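Local coordinates for protein synthesis inhibitor I (Hordeum vulgare, PDB 4FBC), which belongs to the ribosome-inactivating protein family and is probably a plant inhibitor of protein synthesis, at residues A[18-21]-A[22-25]; A[159-162]-A[163-166]. The protein carries 3 engineered substitutions. One frame throughout, in Å; residues are numbered along the deposited sequence.

Contact 1 of 2, residues A[18-21]-A[22-25]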
loop_
_atom_site.group_PDB
_atom_site.type_symbol
_atom_site.label_atom_id
_atom_site.label_comp_id
_atom_site.label_asym_id
_atom_site.label_seq_id
_atom_site.Cartn_x
_atom_site.Cartn_y
_atom_site.Cartn_z
ATOM N N THR A 18 8.421 -10.013 4.112
ATOM C CA THR A 18 9.808 -9.579 4.172
ATOM C C THR A 18 10.402 -9.514 2.772
ATOM O O THR A 18 10.153 -10.395 1.941
ATOM C CB THR A 18 10.647 -10.521 5.071
ATOM O OG1 THR A 18 10.159 -10.456 6.418
ATOM C CG2 THR A 18 12.115 -10.123 5.064
ATOM N N PHE A 19 11.154 -8.451 2.501
ATOM C CA PHE A 19 11.860 -8.336 1.233
ATOM C C PHE A 19 13.295 -7.871 1.448
ATOM O O PHE A 19 13.555 -6.906 2.168
ATOM C CB PHE A 19 11.125 -7.383 0.279
ATOM C CG PHE A 19 11.789 -7.233 -1.067
ATOM C CD1 PHE A 19 11.903 -8.322 -1.927
ATOM C CD2 PHE A 19 12.297 -6.005 -1.474
ATOM C CE1 PHE A 19 12.511 -8.188 -3.171
ATOM C CE2 PHE A 19 12.910 -5.855 -2.722
ATOM C CZ PHE A 19 13.020 -6.955 -3.570
ATOM N N ASN A 20 14.229 -8.577 0.817
ATOM C CA ASN A 20 15.623 -8.172 0.770
ATOM C C ASN A 20 15.806 -7.228 -0.419
ATOM O O ASN A 20 15.536 -7.605 -1.559
ATOM C CB ASN A 20 16.488 -9.440 0.657
ATOM C CG ASN A 20 17.886 -9.176 0.123
ATOM O OD1 ASN A 20 18.415 -8.064 0.189
ATOM N ND2 ASN A 20 18.503 -10.228 -0.406
ATOM N N VAL A 21 16.265 -6.004 -0.158
ATOM C CA VAL A 21 16.309 -4.976 -1.202
ATOM C C VAL A 21 17.286 -5.285 -2.338
ATOM O O VAL A 21 17.247 -4.632 -3.382
ATOM C CB VAL A 21 16.592 -3.550 -0.641
ATOM C CG1 VAL A 21 15.646 -3.232 0.501
ATOM C CG2 VAL A 21 18.033 -3.411 -0.182
ATOM N N GLN A 22 18.160 -6.268 -2.142
ATOM C CA GLN A 22 19.079 -6.669 -3.208
ATOM C C GLN A 22 18.567 -7.884 -3.992
ATOM O O GLN A 22 19.238 -8.365 -4.914
ATOM C CB GLN A 22 20.495 -6.919 -2.658
ATOM C CG GLN A 22 21.209 -5.658 -2.135
ATOM C CD GLN A 22 21.452 -4.593 -3.216
ATOM O OE1 GLN A 22 21.835 -4.903 -4.353
ATOM N NE2 GLN A 22 21.235 -3.329 -2.857
ATOM N N ALA A 23 17.374 -8.369 -3.640
ATOM C CA ALA A 23 16.820 -9.582 -4.262
ATOM C C ALA A 23 16.302 -9.345 -5.684
ATOM O O ALA A 23 16.220 -8.207 -6.151
ATOM C CB ALA A 23 15.733 -10.196 -3.389
ATOM N N SER A 24 15.964 -10.432 -6.375
ATOM C CA SER A 24 15.585 -10.359 -7.785
ATOM C C SER A 24 14.216 -9.734 -7.991
ATOM O O SER A 24 13.405 -9.655 -7.058
ATOM C CB SER A 24 15.569 -11.750 -8.420
ATOM O OG SER A 24 14.502 -12.527 -7.890
ATOM N N SER A 25 13.966 -9.318 -9.229
ATOM C CA SER A 25 12.669 -8.797 -9.651
ATOM C C SER A 25 11.577 -9.833 -9.428
ATOM O O SER A 25 10.463 -9.496 -9.020
ATOM C CB SER A 25 12.721 -8.405 -11.130
ATOM O OG SER A 25 11.493 -7.853 -11.557
#
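Asn20 holds the turn with both of its oxygens. Its backbone O accepts Ala23 N at 2.9 Å, closing a type I beta turn, while its side-chain OD1 accepts Gln22 N at 3.0 Å in a fairly straight bond (N-H...O 165°). The carboxamide gets there because CG stands opposite the backbone N and beside the carbonyl carbon (chi1 160°), which brings OD1 back over the turn; Gln22 N then lies above the amide plane, 62° out of it. Asparagine suits the place, being just long enough to span two residues. The apolar contact is Phe19 CE1 against the Ala23 methyl CB, met obliquely at 3.8 Å; the polar Ser24 O sits at the ring edge, 4.2 Å from Phe19 CE1. A small alanine lets the chain fold back close to this buried ring, which also meets Phe31. Buried Val21 sets its apolar branches inward against Leu139 and Ala140 of helix 136-147, and Arg136 NH1 grips Val21 O and Ala23 O. Beyond the bend, Ser24 OG bonds Asp27 N as the N-cap of helix 25-39. A type I turn with an Asx turn inside it thus links the edge strand to a capped helix.

Contact 2 of 2, residues A[159-162]-A[163-166]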
loop_
_atom_site.group_PDB
_atom_site.type_symbol
_atom_site.label_atom_id
_atom_site.label_comp_id
_atom_site.label_asym_id
_atom_site.label_seq_id
_atom_site.Cartn_x
_atom_site.Cartn_y
_atom_site.Cartn_z
ATOM N N LYS A 159 17.167 16.919 7.337
ATOM C CA LYS A 159 16.875 15.551 7.760
ATOM C C LYS A 159 15.399 15.204 7.555
ATOM O O LYS A 159 15.065 14.098 7.119
ATOM C CB LYS A 159 17.281 15.329 9.220
ATOM C CG LYS A 159 18.788 15.350 9.457
ATOM C CD LYS A 159 19.148 14.696 10.795
ATOM C CE LYS A 159 20.635 14.848 11.128
ATOM N NZ LYS A 159 20.907 16.042 11.982
ATOM N N GLN A 160 14.520 16.152 7.875
ATOM C CA GLN A 160 13.084 15.962 7.669
ATOM C C GLN A 160 12.774 15.802 6.192
ATOM O O GLN A 160 11.951 14.969 5.812
ATOM C CB GLN A 160 12.285 17.139 8.240
ATOM C CG GLN A 160 12.261 17.203 9.755
ATOM C CD GLN A 160 11.429 16.096 10.375
ATOM O OE1 GLN A 160 11.963 15.172 10.988
ATOM N NE2 GLN A 160 10.116 16.191 10.226
ATOM N N GLN A 161 13.426 16.606 5.357
ATOM C CA GLN A 161 13.233 16.492 3.917
ATOM C C GLN A 161 13.680 15.115 3.424
ATOM O O GLN A 161 12.975 14.475 2.643
ATOM C CB GLN A 161 13.956 17.609 3.166
ATOM C CG GLN A 161 13.561 17.712 1.703
ATOM C CD GLN A 161 12.064 17.511 1.485
ATOM O OE1 GLN A 161 11.228 18.135 2.150
ATOM N NE2 GLN A 161 11.720 16.625 0.555
ATOM N N GLN A 162 14.839 14.657 3.896
ATOM C CA GLN A 162 15.292 13.293 3.613
ATOM C C GLN A 162 14.264 12.255 4.061
ATOM O O GLN A 162 13.954 11.315 3.322
ATOM C CB GLN A 162 16.635 12.999 4.294
ATOM C CG GLN A 162 16.983 11.504 4.283
ATOM C CD GLN A 162 18.311 11.177 4.944
ATOM O OE1 GLN A 162 19.317 10.967 4.264
ATOM N NE2 GLN A 162 18.317 11.106 6.273
ATOM N N ALA A 163 13.734 12.425 5.269
ATOM C CA ALA A 163 12.764 11.473 5.803
ATOM C C ALA A 163 11.461 11.471 5.001
ATOM O O ALA A 163 10.883 10.409 4.775
ATOM C CB ALA A 163 12.487 11.751 7.277
ATOM N N ARG A 164 10.992 12.651 4.588
ATOM C CA ARG A 164 9.795 12.736 3.737
ATOM C C ARG A 164 9.961 11.948 2.436
ATOM O O ARG A 164 9.088 11.163 2.047
ATOM C CB ARG A 164 9.459 14.192 3.388
ATOM C CG ARG A 164 8.699 14.972 4.463
ATOM C CD ARG A 164 8.394 16.379 3.961
ATOM N NE ARG A 164 7.395 17.077 4.770
ATOM C CZ ARG A 164 7.692 17.907 5.764
ATOM N NH1 ARG A 164 8.962 18.140 6.070
ATOM N NH2 ARG A 164 6.723 18.508 6.453
ATOM N N GLU A 165 11.085 12.168 1.763
ATOM C CA GLU A 165 11.342 11.512 0.490
ATOM C C GLU A 165 11.460 10.003 0.681
ATOM O O GLU A 165 10.998 9.226 -0.157
ATOM C CB GLU A 165 12.607 12.096 -0.149
ATOM C CG GLU A 165 12.494 13.595 -0.408
ATOM C CD GLU A 165 13.794 14.233 -0.885
ATOM O OE1 GLU A 165 14.851 13.562 -0.841
ATOM O OE2 GLU A 165 13.753 15.414 -1.300
ATOM N N ALA A 166 12.060 9.595 1.796
ATOM C CA ALA A 166 12.187 8.174 2.117
ATOM C C ALA A 166 10.822 7.508 2.317
ATOM O O ALA A 166 10.555 6.443 1.761
ATOM C CB ALA A 166 13.052 7.974 3.335
#
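The Gln161 amide points an N-H at the carboxylate of Glu165, one helical turn further on: Gln161 NE2 bonds Glu165 OE2 at 3.0 Å, nearly straight. The acceptor lies almost in the amide plane; the donor meets OE2 from above the carboxylate plane, the two flat groups being turned 67° apart. Gln161 reaches it by bending at chi2 (40°), which swings the amide forward along the helix. The guanidinium of Arg164 is nearly parallel to that amide but does not stack on it; the touch is from Gln161 OE1 to the aliphatic Arg164 CD, 3.8 Å apart, while Gln160 CB approaches the guanidinium obliquely, 4.1 Å from Arg164 NH1. All this rides on the alpha helix 157-179, whose i to i+4 bonds run from Ala163 N to Lys159 O (2.8 Å) through to Ala166 N to Gln162 O (3.0 Å). The helix is amphipathic here: exposed Lys159 and Glu165 contrast with buried Ala163 and Ala166, whose lack of bulk lets Ala163 lie against Phe115 and Ala166 against Ala142 and Leu146 of helix 136-147. Partly exposed Gln160 suits a place with polar partners to reach, OE1 bonding Arg149 NH2 and NE2 bonding Val113 O.

Overall arrangement
Contact 1 comes first along the chain, where the outermost strand 16-20 of the mixed six-stranded sheet gives way to helix 25-39; contact 2 follows much later, near the start of helix 157-179. Their centres are 23 Å apart and their nearest atoms about 11 Å, so they do not touch. Both nevertheless pack against helix 136-147, which thereby ties the sheet edge to the long helix. That helix continues to Leu171 and Arg179, which line the pocket of the bound adenosine monophosphate; the ligand itself is about 13 Å from the side chain of Arg164.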